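Local coordinates for protein PKS (Streptomyces sp. CNQ431, PDB 5YDA) that probably selects acyl building blocks and passes them to the carrier protein, as the acyltransferase domain of a splenocin polyketide synthase with broad substrate choice, at residues Ala146-Ala151 with Val221-Ile226. Sequence-based numbering, arbitrary orientation.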
ATOM      1  N   ALA A 146     -14.065   3.196  16.593  1.00 23.27           N
ATOM      2  CA  ALA A 146     -15.386   3.374  17.195  1.00 27.28           C
ATOM      3  C   ALA A 146     -16.465   2.723  16.346  1.00 27.56           C
ATOM      4  O   ALA A 146     -17.332   2.023  16.876  1.00 28.36           O
ATOM      5  CB  ALA A 146     -15.693   4.858  17.404  1.00 23.40           C
ATOM      6  N   VAL A 147     -16.413   2.914  15.023  1.00 26.12           N
ATOM      7  CA  VAL A 147     -17.409   2.288  14.163  1.00 25.53           C
ATOM      8  C   VAL A 147     -17.352   0.773  14.275  1.00 30.29           C
ATOM      9  O   VAL A 147     -18.390   0.104  14.218  1.00 30.99           O
ATOM     10  CB  VAL A 147     -17.226   2.752  12.707  1.00 28.52           C
ATOM     11  CG1 VAL A 147     -18.069   1.894  11.765  1.00 26.20           C
ATOM     12  CG2 VAL A 147     -17.610   4.220  12.575  1.00 25.88           C
ATOM     13  N   LEU A 148     -16.153   0.208  14.477  1.00 30.86           N
ATOM     14  CA  LEU A 148     -15.931  -1.236  14.400  1.00 27.93           C
ATOM     15  C   LEU A 148     -16.255  -1.992  15.682  1.00 30.44           C
ATOM     16  O   LEU A 148     -16.345  -3.224  15.647  1.00 32.81           O
ATOM     17  CB  LEU A 148     -14.464  -1.522  14.076  1.00 29.22           C
ATOM     18  CG  LEU A 148     -14.029  -2.071  12.733  1.00 29.39           C
ATOM     19  CD1 LEU A 148     -12.558  -2.344  12.849  1.00 28.29           C
ATOM     20  CD2 LEU A 148     -14.772  -3.340  12.358  1.00 24.90           C
ATOM     21  N   ARG A 149     -16.373  -1.312  16.813  1.00 31.88           N
ATOM     22  CA  ARG A 149     -16.512  -2.034  18.076  1.00 36.43           C
ATOM     23  C   ARG A 149     -17.668  -3.027  18.097  1.00 35.20           C
ATOM     24  O   ARG A 149     -17.464  -4.152  18.591  1.00 42.10           O
ATOM     25  CB  ARG A 149     -16.637  -1.038  19.241  1.00 32.63           C
ATOM     26  CG  ARG A 149     -16.479  -1.727  20.596  1.00 42.25           C
ATOM     27  CD  ARG A 149     -16.536  -0.743  21.754  1.00 55.88           C
ATOM     28  NE  ARG A 149     -15.431   0.213  21.756  1.00 60.27           N
ATOM     29  CZ  ARG A 149     -14.400   0.148  22.590  1.00 52.07           C
ATOM     30  NH1 ARG A 149     -13.457   1.082  22.518  1.00 47.43           N
ATOM     31  NH2 ARG A 149     -14.309  -0.816  23.504  1.00 44.39           N
ATOM     32  N   PRO A 150     -18.873  -2.714  17.607  1.00 37.58           N
ATOM     33  CA  PRO A 150     -19.942  -3.725  17.662  1.00 33.85           C
ATOM     34  C   PRO A 150     -19.677  -4.943  16.785  1.00 36.24           C
ATOM     35  O   PRO A 150     -20.023  -6.067  17.180  1.00 37.82           O
ATOM     36  CB  PRO A 150     -21.194  -2.956  17.212  1.00 28.28           C
ATOM     37  CG  PRO A 150     -20.694  -1.705  16.568  1.00 38.33           C
ATOM     38  CD  PRO A 150     -19.383  -1.388  17.197  1.00 35.49           C
ATOM     39  N   ALA A 151     -19.081  -4.758  15.604  1.00 33.97           N
ATOM     40  CA  ALA A 151     -18.791  -5.894  14.731  1.00 31.33           C
ATOM     41  C   ALA A 151     -17.546  -6.644  15.178  1.00 31.74           C
ATOM     42  O   ALA A 151     -17.491  -7.876  15.092  1.00 31.32           O
ATOM     43  CB  ALA A 151     -18.619  -5.427  13.288  1.00 28.71           C
ATOM     44  N   VAL A 221     -18.522  -5.099   7.163  1.00 23.83           N
ATOM     45  CA  VAL A 221     -18.644  -6.094   6.097  1.00 21.63           C
ATOM     46  C   VAL A 221     -17.300  -6.762   5.834  1.00 23.76           C
ATOM     47  O   VAL A 221     -17.207  -7.993   5.722  1.00 21.69           O
ATOM     48  CB  VAL A 221     -19.201  -5.446   4.817  1.00 21.97           C
ATOM     49  CG1 VAL A 221     -19.109  -6.427   3.652  1.00 22.36           C
ATOM     50  CG2 VAL A 221     -20.645  -5.001   5.030  1.00 22.31           C
ATOM     51  N   VAL A 222     -16.239  -5.958   5.717  1.00 23.02           N
ATOM     52  CA  VAL A 222     -14.889  -6.516   5.616  1.00 22.15           C
ATOM     53  C   VAL A 222     -14.598  -7.431   6.802  1.00 22.20           C
ATOM     54  O   VAL A 222     -14.019  -8.512   6.639  1.00 23.85           O
ATOM     55  CB  VAL A 222     -13.857  -5.374   5.508  1.00 25.22           C
ATOM     56  CG1 VAL A 222     -12.431  -5.925   5.600  1.00 21.88           C
ATOM     57  CG2 VAL A 222     -14.070  -4.603   4.206  1.00 17.78           C
ATOM     58  N   ALA A 223     -15.023  -7.037   8.008  1.00 21.29           N
ATOM     59  CA  ALA A 223     -14.804  -7.892   9.171  1.00 22.59           C
ATOM     60  C   ALA A 223     -15.487  -9.246   9.006  1.00 26.04           C
ATOM     61  O   ALA A 223     -14.889 -10.286   9.297  1.00 27.26           O
ATOM     62  CB  ALA A 223     -15.282  -7.202  10.448  1.00 20.81           C
ATOM     63  N   GLU A 224     -16.749  -9.260   8.546  1.00 21.38           N
ATOM     64  CA  GLU A 224     -17.425 -10.544   8.370  1.00 20.95           C
ATOM     65  C   GLU A 224     -16.871 -11.307   7.167  1.00 23.14           C
ATOM     66  O   GLU A 224     -16.901 -12.541   7.147  1.00 24.65           O
ATOM     67  CB  GLU A 224     -18.947 -10.357   8.220  1.00 25.73           C
ATOM     68  CG  GLU A 224     -19.640  -9.550   9.348  1.00 26.92           C
ATOM     69  CD  GLU A 224     -19.439 -10.128  10.769  1.00 32.14           C
ATOM     70  OE1 GLU A 224     -19.661  -9.375  11.761  1.00 31.61           O
ATOM     71  OE2 GLU A 224     -19.081 -11.323  10.901  1.00 30.37           O
ATOM     72  N   ARG A 225     -16.377 -10.601   6.150  1.00 19.68           N
ATOM     73  CA  ARG A 225     -15.712 -11.287   5.052  1.00 24.53           C
ATOM     74  C   ARG A 225     -14.536 -12.107   5.575  1.00 24.21           C
ATOM     75  O   ARG A 225     -14.386 -13.289   5.243  1.00 22.15           O
ATOM     76  CB  ARG A 225     -15.255 -10.268   4.009  1.00 17.37           C
ATOM     77  CG  ARG A 225     -14.524 -10.879   2.849  1.00 21.83           C
ATOM     78  CD  ARG A 225     -14.096  -9.791   1.883  1.00 25.08           C
ATOM     79  NE  ARG A 225     -13.414 -10.328   0.718  1.00 29.87           N
ATOM     80  CZ  ARG A 225     -12.102 -10.536   0.645  1.00 28.57           C
ATOM     81  NH1 ARG A 225     -11.325 -10.241   1.672  1.00 25.24           N
ATOM     82  NH2 ARG A 225     -11.568 -11.030  -0.472  1.00 27.74           N
ATOM     83  N   ILE A 226     -13.738 -11.504   6.456  1.00 22.99           N
ATOM     84  CA  ILE A 226     -12.580 -12.178   7.037  1.00 23.19           C
ATOM     85  C   ILE A 226     -13.010 -13.401   7.834  1.00 26.98           C
ATOM     86  O   ILE A 226     -12.429 -14.483   7.696  1.00 28.42           O
ATOM     87  CB  ILE A 226     -11.783 -11.182   7.896  1.00 25.22           C
ATOM     88  CG1 ILE A 226     -11.152 -10.113   6.997  1.00 19.04           C
ATOM     89  CG2 ILE A 226     -10.775 -11.901   8.779  1.00 25.02           C
ATOM     90  CD1 ILE A 226     -10.790  -8.836   7.725  1.00 19.49           C
TER
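Ala223 and Leu148 make the apolar touch between helices 215-231 and 135-152, the leucine CD2 standing 4.3 Å from the alanine CB. Ala223 turns its methyl toward the other helix, and Ala151 does the same from its side, facing the turn that carries Ala223 and Glu224. Two such short side chains suit this place, since they let the backbones come to 7.1 Å between the CA atoms of Ala223 and Ala151, while the longer Leu148 bridges the wider gap beside them with its tip. At Glu224 the character becomes polar. Its chain folds back (chi1 -54°, chi2 -57°) and brings OE1 to 4.2 Å from the Ala151 carbonyl O. Two acceptors cannot bond each other, but Arg227, one turn further along the same helix as Glu224, serves both. Its NH1 forms a salt bridge with OE1, which holds the guanidinium on its own side, and its NH2 reaches across to bond the Ala151 carbonyl near the end of helix 135-152. The arrangement belongs to the acyltransferase fold: an outer helix laid over helix 215-231 of the alpha/beta core, from whose far side Arg225 NH2 hydrogen-bonds Ser200 OG, at a strand-to-helix turn consistent with a nucleophile elbow.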